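Local atomic coordinates of tryptophan halogenase superfamily (PDB entry 6FRL), a protein that catalyses flavin-dependent halogenation, with a preference for bromination over chlorination. Residues A79-C84 / R284-N289; E56-T61 / D162-L167; L86-L91 / P349-S354; G20-M25 / A356-G361. One frame throughout, in Å; residues are numbered along the deposited sequence.

Contact 1 (A79-C84 / R284-N289); sequences ATQATC and RHRAGN
Arg284 grips the backbone of Gln81 and Ala82 with both its N and its side chain. Its N donates to Gln81 O at 3.1 Å. This bond is nearly straight, at 165°. The side chain bends at chi3 (-60°) and brings the guanidinium back to the same backbone. Gln81 C lies over one face of the guanidinium. Ala82 O sits at its edge, 2.7 Å from Arg284 NH1, but this bond is bent and weak. Gln81 has left-handed backbone angles, and its side chain lies among Arg284, His285 and Arg286. Its CG meets the edge of the Arg286 guanidinium, 3.7 Å from NH1. Gln81 NE2 donates to water 1 at 2.6 Å, and His285 N donates to the same water at 2.8 Å. Thr83 adds a methyl contact, its CG2 lying 3.9 Å from Arg284 CG.

A second shell positions the arginines. Arg284 NE forms a salt bridge with Asp505, and its NH1 and NH2 also bond to the carbonyls of Met77 and Arg78. Arg286 NH2 forms one with Asp168. The contact thus joins the C-terminal end of helix 73-79 and the start of strand 83-85 to the turn of the antiparallel beta hairpin 276-282/286-293.

Contact 2 (E56-T61 / D162-L167); sequences EATIPT and DWALHL
Glu56 and Leu167 form an antiparallel hydrogen-bonded pair. Glu56 N donates to Leu167 O at 2.9 Å, and Leu167 N returns a bond of the same length to Glu56 O. The second bond is the straighter, at 169° against 149°. Glu56 O also receives a CA-H...O contact from His166.

One side-chain bond joins the two segments as well. Thr58 OG1 donates to Leu165 O at 2.7 Å. It approaches in the carbonyl plane, on a lone pair. Its chi1 of 54° sets OG1 between the backbone N and the carbonyl carbon, facing the partner strand.

These bonds tie the edge strand 55-57 to strand 164-168, the middle member of a three-stranded antiparallel sheet. Strand 83-85 runs along the other side of 164-168, where Thr83 OG1 bonds to His166 ND1. His166 NE2 bonds to Thr268 OG1.

The apolar contacts are small. Ala57 CB meets the His166 ring at its edge, 4.1 Å from CD2. Ala164 CB packs against the Ile59-Pro60 peptide, 3.4 Å from Ile59 C.

The Pro60 ring and the Asp162 side chain slide past each other in opposite directions, in van der Waals contact, with Pro60 CB 3.2 Å from Asp162 OD2. Water 2 bridges this pair loosely: it donates to Asp162 OD2 at 2.7 Å and weakly to Pro60 O. Asp162 OD1 has its salt bridge with Arg63.

Contact 3 (L86-L91 / P349-S354); sequences LGIRFL and PLESTS
The Phe90 ring meets Leu350 at its edge, with Leu350 CD1 in the ring plane and 3.9 Å from CE1. Over one face lies Ile88 CG2 of the same strand, offset toward the rim. The carboxylate of Glu351 comes to the far end of the ring. Its OE2 approaches obliquely, 3.4 Å from Phe90 CZ, and the carboxylate plane is turned 41° from the ring plane. Phe100, Trp93 and His400 also meet the ring.

The Glu351 chain bends sharply at chi2 (-86°), which carries the carboxylate round to the strand. Both of its oxygens are used. OE1 bonds to His102 ND1 and OE2 to His400 NE2, which hold the buried group in place. With an alanine here, His102 and His400 would probably lose their shared carboxylate partner, and a gap would open beside Phe90 and Ile88.

Strand 87-91 belongs to the large mixed sheet, between strands 99-103 and 268-273. Segment 349-354 is the loop that leads into helix 354-367. In tryptophan halogenases a lysine and a glutamate lie at the halogenation site. Lys85 bonds to Ser352, next to Glu351, an arrangement consistent with the same site here.

Ile88 reaches into the loop with a single methyl. With CG1 beside the backbone N and chi2 extended (173°), CD1 is carried across to the loop. CD1 lies 3.6 Å from Leu350 O, 3.6 Å from Glu351 OE1 and 3.7 Å from Ser352 OG. Ser352 OG has its hydrogen-bond partner in Lys85 NZ.

Contact 4 (G20-M25 / A356-G361); sequences GTAGWM and ALIETG
Thr21 O accepts the backbone bond of Met25 N at 2.9 Å, one helical turn on. Four residues apart, the two lie on the same side of helix 20-33, where Ile358 packs. No hydrogen bond links the two segments; the contact is mainly apolar.

Ile358 carries most of the contact. Its two branches part company. The longer one sends CD1 to the first turn, 4.0 Å from Ala22 CB and 3.9 Å from Thr21 OG1. CG1 stands beside the backbone N (chi1 -70°), which puts CG2 anti to it. CG2 meets Met25, 3.8 Å from SD and 3.7 Å from CE. The methionine chain bends at chi3 (73°). Its CE thereby also touches the aliphatic part of Glu359, 3.6 Å from CG. Glu359 OE1 makes a weak hydrogen bond with Thr61 OG1. Replacing Ile358 by an alanine would probably open a gap between the helices and leave the Met25 methyl freer to turn.

Ile62 and Phe65 of helix 61-68 pack on both Met25 and Glu359. The two short helical segments run roughly parallel, their axes 25° apart and 10.2 Å at closest approach. A tartrate, probably from crystallisation, is bound by Ala22 N and weakly by Thr21 N. Gly18, Gly20 and Gly23 fit a GxGxxG pattern after strand 13-17, consistent with the dinucleotide-binding turn of a Rossmann-type flavoprotein.

In the fold
Contacts 2, 3 and 4 are buried, while contact 1 lies nearer the surface, its centre about 17 Å from the centre of the chain. Contacts 1 and 2 share the three-stranded sheet: Thr83 O probably accepts a hydrogen bond from His166 N at 3.0 Å. Contact 3 touches contact 2 through Ser352, which packs on Ala57. Contacts 3 and 4 follow each other on the chain, from the 349-354 loop into helix 354-367. Contact 4 meets contact 2 where Ile59 packs on Ala356. The chemistry changes with place. Arginines, water and backbone bonds dominate contact 1, strand pairing contact 2, ring and carboxylate packing contact 3, and apolar helix packing contact 4.

Contact 1 (A79-C84 / R284-N289)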
loop_
_atom_site.group_PDB
_atom_site.type_symbol
_atom_site.label_atom_id
_atom_site.label_comp_id
_atom_site.label_asym_id
_atom_site.label_seq_id
_atom_site.Cartn_x
_atom_site.Cartn_y
_atom_site.Cartn_z
ATOM N N ALA B 79 -22.727 -26.429 -5.345
ATOM C CA ALA B 79 -22.639 -26.707 -6.779
ATOM C C ALA B 79 -21.245 -27.208 -7.186
ATOM O O ALA B 79 -21.107 -27.850 -8.237
ATOM C CB ALA B 79 -23.051 -25.485 -7.600
ATOM N N THR B 80 -20.223 -26.933 -6.369
ATOM C CA THR B 80 -18.844 -27.262 -6.737
ATOM C C THR B 80 -18.192 -28.390 -5.893
ATOM O O THR B 80 -16.952 -28.586 -5.978
ATOM C CB THR B 80 -17.969 -25.992 -6.708
ATOM O OG1 THR B 80 -18.026 -25.374 -5.406
ATOM C CG2 THR B 80 -18.429 -25.009 -7.777
ATOM N N GLN B 81 -19.012 -29.141 -5.128
ATOM C CA GLN B 81 -18.531 -30.229 -4.273
ATOM C C GLN B 81 -17.479 -29.720 -3.263
ATOM O O GLN B 81 -16.620 -30.463 -2.799
ATOM C CB GLN B 81 -17.971 -31.417 -5.099
ATOM C CG GLN B 81 -19.011 -32.233 -5.877
ATOM C CD GLN B 81 -20.046 -32.928 -4.977
ATOM O OE1 GLN B 81 -21.233 -32.652 -5.076
ATOM N NE2 GLN B 81 -19.589 -33.801 -4.070
ATOM N N ALA B 82 -17.603 -28.454 -2.888
ATOM C CA ALA B 82 -16.567 -27.750 -2.145
ATOM C C ALA B 82 -16.566 -28.074 -0.678
ATOM O O ALA B 82 -17.593 -28.486 -0.123
ATOM C CB ALA B 82 -16.749 -26.247 -2.289
ATOM N N THR B 83 -15.412 -27.836 -0.063
ATOM C CA THR B 83 -15.260 -27.827 1.395
ATOM C C THR B 83 -14.513 -26.547 1.822
ATOM O O THR B 83 -13.950 -25.829 0.986
ATOM C CB THR B 83 -14.429 -29.032 1.880
ATOM O OG1 THR B 83 -13.078 -28.899 1.407
ATOM C CG2 THR B 83 -15.002 -30.336 1.358
ATOM N N CYS B 84 -14.507 -26.294 3.121
ATOM C CA CYS B 84 -13.820 -25.140 3.695
ATOM C C CYS B 84 -12.297 -25.290 3.699
ATOM O O CYS B 84 -11.782 -26.400 3.878
ATOM C CB CYS B 84 -14.283 -24.917 5.135
ATOM S SG CYS B 84 -16.069 -24.770 5.309
ATOM N N ARG B 284 -15.775 -32.795 -0.988
ATOM C CA ARG B 284 -16.746 -33.486 -0.103
ATOM C C ARG B 284 -16.709 -35.006 -0.139
ATOM O O ARG B 284 -16.744 -35.621 0.929
ATOM C CB ARG B 284 -18.191 -33.001 -0.324
ATOM C CG ARG B 284 -18.526 -31.767 0.500
ATOM C CD ARG B 284 -20.013 -31.599 0.767
ATOM N NE ARG B 284 -20.793 -31.464 -0.464
ATOM C CZ ARG B 284 -20.799 -30.394 -1.278
ATOM N NH1 ARG B 284 -20.051 -29.299 -1.035
ATOM N NH2 ARG B 284 -21.573 -30.423 -2.377
ATOM N N HIS B 285 -16.649 -35.596 -1.336
ATOM C CA HIS B 285 -16.556 -37.081 -1.511
ATOM C C HIS B 285 -15.340 -37.525 -2.362
ATOM O O HIS B 285 -15.142 -38.710 -2.619
ATOM C CB HIS B 285 -17.852 -37.661 -2.139
ATOM C CG HIS B 285 -19.127 -37.174 -1.509
ATOM N ND1 HIS B 285 -19.496 -37.491 -0.219
ATOM C CD2 HIS B 285 -20.133 -36.413 -2.009
ATOM C CE1 HIS B 285 -20.664 -36.929 0.058
ATOM N NE2 HIS B 285 -21.073 -36.271 -1.015
ATOM N N ARG B 286 -14.516 -36.579 -2.778
ATOM C CA ARG B 286 -13.385 -36.834 -3.672
ATOM C C ARG B 286 -12.223 -35.942 -3.261
ATOM O O ARG B 286 -12.381 -35.039 -2.437
ATOM C CB ARG B 286 -13.767 -36.545 -5.130
ATOM C CG ARG B 286 -14.736 -37.554 -5.762
ATOM C CD ARG B 286 -15.578 -36.940 -6.907
ATOM N NE ARG B 286 -14.842 -35.943 -7.717
ATOM C CZ ARG B 286 -15.231 -34.685 -8.009
ATOM N NH1 ARG B 286 -16.405 -34.169 -7.603
ATOM N NH2 ARG B 286 -14.415 -33.930 -8.733
ATOM N N ALA B 287 -11.042 -36.202 -3.811
ATOM C CA ALA B 287 -9.920 -35.318 -3.536
ATOM C C ALA B 287 -8.994 -35.186 -4.734
ATOM O O ALA B 287 -8.857 -36.122 -5.521
ATOM C CB ALA B 287 -9.165 -35.778 -2.309
ATOM N N GLY B 288 -8.401 -33.996 -4.874
ATOM C CA GLY B 288 -7.284 -33.770 -5.760
ATOM C C GLY B 288 -5.991 -34.232 -5.091
ATOM O O GLY B 288 -5.776 -33.992 -3.890
ATOM N N ASN B 289 -5.159 -34.942 -5.860
ATOM C CA ASN B 289 -3.835 -35.371 -5.408
ATOM C C ASN B 289 -2.820 -35.036 -6.484
ATOM O O ASN B 289 -3.157 -35.016 -7.660
ATOM C CB ASN B 289 -3.752 -36.875 -5.172
ATOM C CG ASN B 289 -4.864 -37.408 -4.313
ATOM O OD1 ASN B 289 -4.646 -37.760 -3.144
ATOM N ND2 ASN B 289 -6.074 -37.500 -4.894
HETATM O O HOH W 1 -17.118 -34.590 -3.857
#

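Contact 2 (E56-T61 / D162-L167)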
loop_
_atom_site.group_PDB
_atom_site.type_symbol
_atom_site.label_atom_id
_atom_site.label_comp_id
_atom_site.label_asym_id
_atom_site.label_seq_id
_atom_site.Cartn_x
_atom_site.Cartn_y
_atom_site.Cartn_z
ATOM N N GLU B 56 -9.162 -28.199 -6.806
ATOM C CA GLU B 56 -8.280 -27.061 -6.735
ATOM C C GLU B 56 -8.526 -26.261 -5.458
ATOM O O GLU B 56 -9.643 -26.240 -4.923
ATOM C CB GLU B 56 -8.477 -26.199 -7.959
ATOM C CG GLU B 56 -7.174 -25.799 -8.609
ATOM C CD GLU B 56 -7.375 -24.801 -9.730
ATOM O OE1 GLU B 56 -8.214 -25.084 -10.634
ATOM O OE2 GLU B 56 -6.693 -23.738 -9.705
ATOM N N ALA B 57 -7.466 -25.638 -4.946
ATOM C CA ALA B 57 -7.564 -24.746 -3.804
ATOM C C ALA B 57 -7.568 -23.281 -4.224
ATOM O O ALA B 57 -7.292 -22.946 -5.378
ATOM C CB ALA B 57 -6.451 -25.022 -2.792
ATOM N N THR B 58 -7.936 -22.426 -3.274
ATOM C CA THR B 58 -8.055 -20.990 -3.486
ATOM C C THR B 58 -7.607 -20.204 -2.247
ATOM O O THR B 58 -7.315 -20.803 -1.201
ATOM C CB THR B 58 -9.523 -20.600 -3.760
ATOM O OG1 THR B 58 -10.361 -21.102 -2.703
ATOM C CG2 THR B 58 -9.979 -21.113 -5.109
ATOM N N ILE B 59 -7.558 -18.880 -2.378
ATOM C CA ILE B 59 -7.409 -17.968 -1.261
ATOM C C ILE B 59 -8.736 -17.198 -1.070
ATOM O O ILE B 59 -9.632 -17.276 -1.903
ATOM C CB ILE B 59 -6.165 -17.035 -1.435
ATOM C CG1 ILE B 59 -6.235 -16.191 -2.711
ATOM C CG2 ILE B 59 -4.881 -17.845 -1.470
ATOM C CD1 ILE B 59 -5.150 -15.137 -2.749
ATOM N N PRO B 60 -8.882 -16.468 0.047
ATOM C CA PRO B 60 -10.196 -15.873 0.335
ATOM C C PRO B 60 -10.739 -14.808 -0.652
ATOM O O PRO B 60 -11.969 -14.541 -0.670
ATOM C CB PRO B 60 -9.999 -15.274 1.727
ATOM C CG PRO B 60 -8.918 -16.114 2.329
ATOM C CD PRO B 60 -7.972 -16.305 1.198
ATOM N N THR B 61 -9.862 -14.208 -1.450
ATOM C CA THR B 61 -10.317 -13.319 -2.495
ATOM C C THR B 61 -11.458 -13.974 -3.336
ATOM O O THR B 61 -12.383 -13.287 -3.729
ATOM C CB THR B 61 -9.158 -12.859 -3.416
ATOM O OG1 THR B 61 -8.486 -14.002 -3.994
ATOM C CG2 THR B 61 -8.158 -11.985 -2.679
ATOM N N ASP B 162 -9.903 -15.443 8.112
ATOM C CA ASP B 162 -10.703 -15.639 6.893
ATOM C C ASP B 162 -10.619 -17.100 6.413
ATOM O O ASP B 162 -9.928 -17.947 7.026
ATOM C CB ASP B 162 -10.309 -14.596 5.838
ATOM C CG ASP B 162 -11.468 -14.209 4.882
ATOM O OD1 ASP B 162 -12.593 -14.777 4.951
ATOM O OD2 ASP B 162 -11.206 -13.332 4.028
ATOM N N TRP B 163 -11.358 -17.409 5.361
ATOM C CA TRP B 163 -11.443 -18.782 4.853
ATOM C C TRP B 163 -11.734 -18.793 3.367
ATOM O O TRP B 163 -12.239 -17.810 2.811
ATOM C CB TRP B 163 -12.534 -19.541 5.601
ATOM C CG TRP B 163 -13.971 -19.049 5.358
ATOM C CD1 TRP B 163 -14.568 -17.923 5.875
ATOM C CD2 TRP B 163 -14.978 -19.699 4.548
ATOM N NE1 TRP B 163 -15.868 -17.828 5.416
ATOM C CE2 TRP B 163 -16.143 -18.912 4.616
ATOM C CE3 TRP B 163 -14.996 -20.864 3.775
ATOM C CZ2 TRP B 163 -17.291 -19.257 3.955
ATOM C CZ3 TRP B 163 -16.168 -21.207 3.106
ATOM C CH2 TRP B 163 -17.285 -20.414 3.202
ATOM N N ALA B 164 -11.429 -19.915 2.732
ATOM C CA ALA B 164 -11.592 -20.049 1.281
ATOM C C ALA B 164 -12.160 -21.424 0.950
ATOM O O ALA B 164 -12.665 -22.099 1.851
ATOM C CB ALA B 164 -10.244 -19.797 0.564
ATOM N N LEU B 165 -12.090 -21.816 -0.329
ATOM C CA LEU B 165 -12.636 -23.094 -0.784
ATOM C C LEU B 165 -11.609 -24.069 -1.353
ATOM O O LEU B 165 -10.587 -23.674 -1.979
ATOM C CB LEU B 165 -13.687 -22.865 -1.878
ATOM C CG LEU B 165 -14.747 -21.801 -1.662
ATOM C CD1 LEU B 165 -15.720 -21.799 -2.846
ATOM C CD2 LEU B 165 -15.446 -22.034 -0.336
ATOM N N HIS B 166 -11.886 -25.352 -1.111
ATOM C CA HIS B 166 -11.395 -26.425 -1.955
ATOM C C HIS B 166 -12.574 -26.722 -2.863
ATOM O O HIS B 166 -13.668 -26.963 -2.360
ATOM C CB HIS B 166 -11.056 -27.686 -1.126
ATOM C CG HIS B 166 -10.063 -27.460 -0.028
ATOM N ND1 HIS B 166 -10.391 -27.594 1.301
ATOM C CD2 HIS B 166 -8.748 -27.115 -0.067
ATOM C CE1 HIS B 166 -9.319 -27.343 2.038
ATOM N NE2 HIS B 166 -8.312 -27.036 1.234
ATOM N N LEU B 167 -12.383 -26.732 -4.175
ATOM C CA LEU B 167 -13.518 -26.960 -5.067
ATOM C C LEU B 167 -13.176 -27.640 -6.392
ATOM O O LEU B 167 -12.006 -27.698 -6.822
ATOM C CB LEU B 167 -14.287 -25.642 -5.310
ATOM C CG LEU B 167 -13.537 -24.366 -5.740
ATOM C CD1 LEU B 167 -12.377 -24.598 -6.707
ATOM C CD2 LEU B 167 -14.499 -23.365 -6.353
HETATM O O HOH W 2 -12.786 -12.566 2.021
#

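Contact 3 (L86-L91 / P349-S354)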
loop_
_atom_site.group_PDB
_atom_site.type_symbol
_atom_site.label_atom_id
_atom_site.label_comp_id
_atom_site.label_asym_id
_atom_site.label_seq_id
_atom_site.Cartn_x
_atom_site.Cartn_y
_atom_site.Cartn_z
ATOM N N LEU B 86 -9.177 -23.422 5.676
ATOM C CA LEU B 86 -8.650 -22.457 6.644
ATOM C C LEU B 86 -7.165 -22.048 6.475
ATOM O O LEU B 86 -6.721 -21.107 7.132
ATOM C CB LEU B 86 -8.876 -22.976 8.049
ATOM C CG LEU B 86 -10.337 -22.881 8.472
ATOM C CD1 LEU B 86 -10.504 -23.630 9.777
ATOM C CD2 LEU B 86 -10.812 -21.443 8.594
ATOM N N GLY B 87 -6.431 -22.761 5.617
ATOM C CA GLY B 87 -4.999 -22.525 5.365
ATOM C C GLY B 87 -4.324 -23.734 4.720
ATOM O O GLY B 87 -5.002 -24.673 4.282
ATOM N N ILE B 88 -3.003 -23.740 4.663
ATOM C CA ILE B 88 -2.274 -24.886 4.085
ATOM C C ILE B 88 -1.379 -25.486 5.133
ATOM O O ILE B 88 -0.736 -24.758 5.900
ATOM C CB ILE B 88 -1.382 -24.466 2.904
ATOM C CG1 ILE B 88 -2.218 -23.791 1.818
ATOM C CG2 ILE B 88 -0.596 -25.656 2.339
ATOM C CD1 ILE B 88 -1.372 -23.202 0.687
ATOM N N ARG B 89 -1.323 -26.812 5.163
ATOM C CA ARG B 89 -0.523 -27.521 6.153
ATOM C C ARG B 89 0.753 -28.099 5.544
ATOM O O ARG B 89 0.679 -28.952 4.681
ATOM C CB ARG B 89 -1.367 -28.604 6.792
ATOM C CG ARG B 89 -0.723 -29.209 8.022
ATOM C CD ARG B 89 -1.712 -30.043 8.785
ATOM N NE ARG B 89 -1.142 -30.523 10.042
ATOM C CZ ARG B 89 -1.847 -31.011 11.061
ATOM N NH1 ARG B 89 -3.163 -31.119 10.997
ATOM N NH2 ARG B 89 -1.219 -31.404 12.163
ATOM N N PHE B 90 1.906 -27.600 5.985
ATOM C CA PHE B 90 3.227 -28.005 5.450
ATOM C C PHE B 90 3.848 -29.096 6.335
ATOM O O PHE B 90 4.118 -28.870 7.535
ATOM C CB PHE B 90 4.164 -26.800 5.328
ATOM C CG PHE B 90 3.757 -25.851 4.247
ATOM C CD1 PHE B 90 4.112 -26.079 2.942
ATOM C CD2 PHE B 90 2.931 -24.764 4.523
ATOM C CE1 PHE B 90 3.670 -25.238 1.929
ATOM C CE2 PHE B 90 2.509 -23.916 3.512
ATOM C CZ PHE B 90 2.877 -24.147 2.217
ATOM N N LEU B 91 4.025 -30.283 5.739
ATOM C CA LEU B 91 4.511 -31.486 6.433
ATOM C C LEU B 91 5.856 -31.884 5.882
ATOM O O LEU B 91 6.045 -31.895 4.645
ATOM C CB LEU B 91 3.520 -32.649 6.290
ATOM C CG LEU B 91 2.137 -32.359 6.896
ATOM C CD1 LEU B 91 1.110 -33.428 6.568
ATOM C CD2 LEU B 91 2.261 -32.163 8.398
ATOM N N PRO B 349 1.360 -24.660 -7.838
ATOM C CA PRO B 349 0.274 -24.370 -6.864
ATOM C C PRO B 349 0.626 -24.582 -5.391
ATOM O O PRO B 349 -0.219 -25.057 -4.590
ATOM C CB PRO B 349 -0.839 -25.349 -7.282
ATOM C CG PRO B 349 -0.095 -26.522 -7.834
ATOM C CD PRO B 349 1.120 -25.946 -8.533
ATOM N N LEU B 350 1.841 -24.180 -5.019
ATOM C CA LEU B 350 2.356 -24.423 -3.677
ATOM C C LEU B 350 1.569 -23.602 -2.671
ATOM O O LEU B 350 1.352 -24.040 -1.531
ATOM C CB LEU B 350 3.863 -24.088 -3.596
ATOM C CG LEU B 350 4.561 -24.298 -2.237
ATOM C CD1 LEU B 350 4.525 -25.757 -1.822
ATOM C CD2 LEU B 350 6.015 -23.836 -2.302
ATOM N N GLU B 351 1.182 -22.401 -3.095
ATOM C CA GLU B 351 0.418 -21.497 -2.276
ATOM C C GLU B 351 -0.918 -21.104 -2.949
ATOM O O GLU B 351 -1.433 -19.997 -2.737
ATOM C CB GLU B 351 1.307 -20.309 -1.852
ATOM C CG GLU B 351 2.324 -20.668 -0.760
ATOM C CD GLU B 351 1.798 -20.573 0.671
ATOM O OE1 GLU B 351 0.621 -20.267 0.897
ATOM O OE2 GLU B 351 2.593 -20.801 1.613
ATOM N N SER B 352 -1.480 -22.027 -3.739
ATOM C CA SER B 352 -2.869 -21.917 -4.218
ATOM C C SER B 352 -3.147 -20.593 -4.955
ATOM O O SER B 352 -4.077 -19.878 -4.601
ATOM C CB SER B 352 -3.840 -22.017 -3.010
ATOM O OG SER B 352 -3.618 -23.181 -2.212
ATOM N N THR B 353 -2.336 -20.250 -5.955
ATOM C CA THR B 353 -2.390 -18.896 -6.522
ATOM C C THR B 353 -2.929 -18.772 -7.935
ATOM O O THR B 353 -3.076 -17.670 -8.418
ATOM C CB THR B 353 -1.004 -18.204 -6.493
ATOM O OG1 THR B 353 -0.047 -19.041 -7.146
ATOM C CG2 THR B 353 -0.559 -17.888 -5.043
ATOM N N SER B 354 -3.236 -19.887 -8.588
ATOM C CA SER B 354 -3.674 -19.898 -9.997
ATOM C C SER B 354 -4.963 -19.106 -10.225
ATOM O O SER B 354 -5.026 -18.195 -11.073
ATOM C CB SER B 354 -3.891 -21.349 -10.464
ATOM O OG SER B 354 -2.644 -21.936 -10.750
#

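Contact 4 (G20-M25 / A356-G361)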
loop_
_atom_site.group_PDB
_atom_site.type_symbol
_atom_site.label_atom_id
_atom_site.label_comp_id
_atom_site.label_asym_id
_atom_site.label_seq_id
_atom_site.Cartn_x
_atom_site.Cartn_y
_atom_site.Cartn_z
ATOM N N GLY B 20 -12.980 -22.851 -19.698
ATOM C CA GLY B 20 -12.419 -23.216 -18.383
ATOM C C GLY B 20 -12.653 -22.146 -17.325
ATOM O O GLY B 20 -13.596 -21.350 -17.415
ATOM N N THR B 21 -11.787 -22.114 -16.325
ATOM C CA THR B 21 -11.929 -21.165 -15.230
ATOM C C THR B 21 -11.587 -19.785 -15.711
ATOM O O THR B 21 -12.298 -18.846 -15.405
ATOM C CB THR B 21 -11.005 -21.507 -14.059
ATOM O OG1 THR B 21 -9.715 -21.617 -14.590
ATOM C CG2 THR B 21 -11.336 -22.824 -13.505
ATOM N N ALA B 22 -10.517 -19.641 -16.486
ATOM C CA ALA B 22 -10.073 -18.292 -16.851
ATOM C C ALA B 22 -11.118 -17.654 -17.725
ATOM O O ALA B 22 -11.501 -16.507 -17.470
ATOM C CB ALA B 22 -8.730 -18.318 -17.550
ATOM N N GLY B 23 -11.620 -18.408 -18.723
ATOM C CA GLY B 23 -12.603 -17.878 -19.671
ATOM C C GLY B 23 -13.950 -17.536 -19.064
ATOM O O GLY B 23 -14.512 -16.464 -19.318
ATOM N N TRP B 24 -14.473 -18.442 -18.259
ATOM C CA TRP B 24 -15.792 -18.225 -17.703
ATOM C C TRP B 24 -15.792 -17.327 -16.480
ATOM O O TRP B 24 -16.783 -16.656 -16.280
ATOM C CB TRP B 24 -16.528 -19.547 -17.462
ATOM C CG TRP B 24 -16.937 -20.156 -18.750
ATOM C CD1 TRP B 24 -16.449 -21.300 -19.290
ATOM C CD2 TRP B 24 -17.882 -19.643 -19.683
ATOM N NE1 TRP B 24 -17.043 -21.552 -20.507
ATOM C CE2 TRP B 24 -17.928 -20.550 -20.774
ATOM C CE3 TRP B 24 -18.693 -18.513 -19.715
ATOM C CZ2 TRP B 24 -18.760 -20.363 -21.875
ATOM C CZ3 TRP B 24 -19.530 -18.317 -20.825
ATOM C CH2 TRP B 24 -19.544 -19.244 -21.888
ATOM N N MET B 25 -14.699 -17.267 -15.693
ATOM C CA MET B 25 -14.576 -16.200 -14.672
ATOM C C MET B 25 -14.570 -14.819 -15.342
ATOM O O MET B 25 -15.290 -13.918 -14.904
ATOM C CB MET B 25 -13.335 -16.345 -13.780
ATOM C CG MET B 25 -13.463 -17.431 -12.712
ATOM S SD MET B 25 -11.869 -17.802 -11.949
ATOM C CE MET B 25 -11.599 -16.332 -10.923
ATOM N N ALA B 356 -6.318 -17.159 -8.061
ATOM C CA ALA B 356 -6.056 -15.821 -7.559
ATOM C C ALA B 356 -5.474 -14.862 -8.612
ATOM O O ALA B 356 -5.799 -13.680 -8.631
ATOM C CB ALA B 356 -5.134 -15.914 -6.356
ATOM N N LEU B 357 -4.600 -15.378 -9.467
ATOM C CA LEU B 357 -3.973 -14.586 -10.537
ATOM C C LEU B 357 -4.938 -14.226 -11.677
ATOM O O LEU B 357 -4.792 -13.159 -12.331
ATOM C CB LEU B 357 -2.714 -15.274 -11.048
ATOM C CG LEU B 357 -1.521 -15.306 -10.037
ATOM C CD1 LEU B 357 -0.589 -16.456 -10.326
ATOM C CD2 LEU B 357 -0.722 -13.993 -9.988
ATOM N N ILE B 358 -5.936 -15.087 -11.900
ATOM C CA ILE B 358 -7.084 -14.788 -12.784
ATOM C C ILE B 358 -7.908 -13.666 -12.190
ATOM O O ILE B 358 -8.216 -12.699 -12.886
ATOM C CB ILE B 358 -7.953 -16.043 -13.034
ATOM C CG1 ILE B 358 -7.169 -17.032 -13.923
ATOM C CG2 ILE B 358 -9.290 -15.691 -13.683
ATOM C CD1 ILE B 358 -7.578 -18.474 -13.762
ATOM N N GLU B 359 -8.232 -13.767 -10.904
ATOM C CA GLU B 359 -9.004 -12.718 -10.216
ATOM C C GLU B 359 -8.334 -11.321 -10.281
ATOM O O GLU B 359 -8.989 -10.323 -10.515
ATOM C CB GLU B 359 -9.203 -13.056 -8.731
ATOM C CG GLU B 359 -9.966 -14.312 -8.370
ATOM C CD GLU B 359 -9.942 -14.564 -6.863
ATOM O OE1 GLU B 359 -10.546 -13.737 -6.112
ATOM O OE2 GLU B 359 -9.308 -15.568 -6.441
ATOM N N THR B 360 -7.032 -11.264 -10.010
ATOM C CA THR B 360 -6.302 -10.013 -10.008
ATOM C C THR B 360 -6.243 -9.463 -11.432
ATOM O O THR B 360 -6.332 -8.245 -11.631
ATOM C CB THR B 360 -4.881 -10.149 -9.429
ATOM O OG1 THR B 360 -4.166 -11.180 -10.127
ATOM C CG2 THR B 360 -4.906 -10.459 -7.922
ATOM N N GLY B 361 -6.106 -10.364 -12.413
ATOM C CA GLY B 361 -6.085 -9.957 -13.827
ATOM C C GLY B 361 -7.380 -9.307 -14.247
ATOM O O GLY B 361 -7.365 -8.265 -14.898
#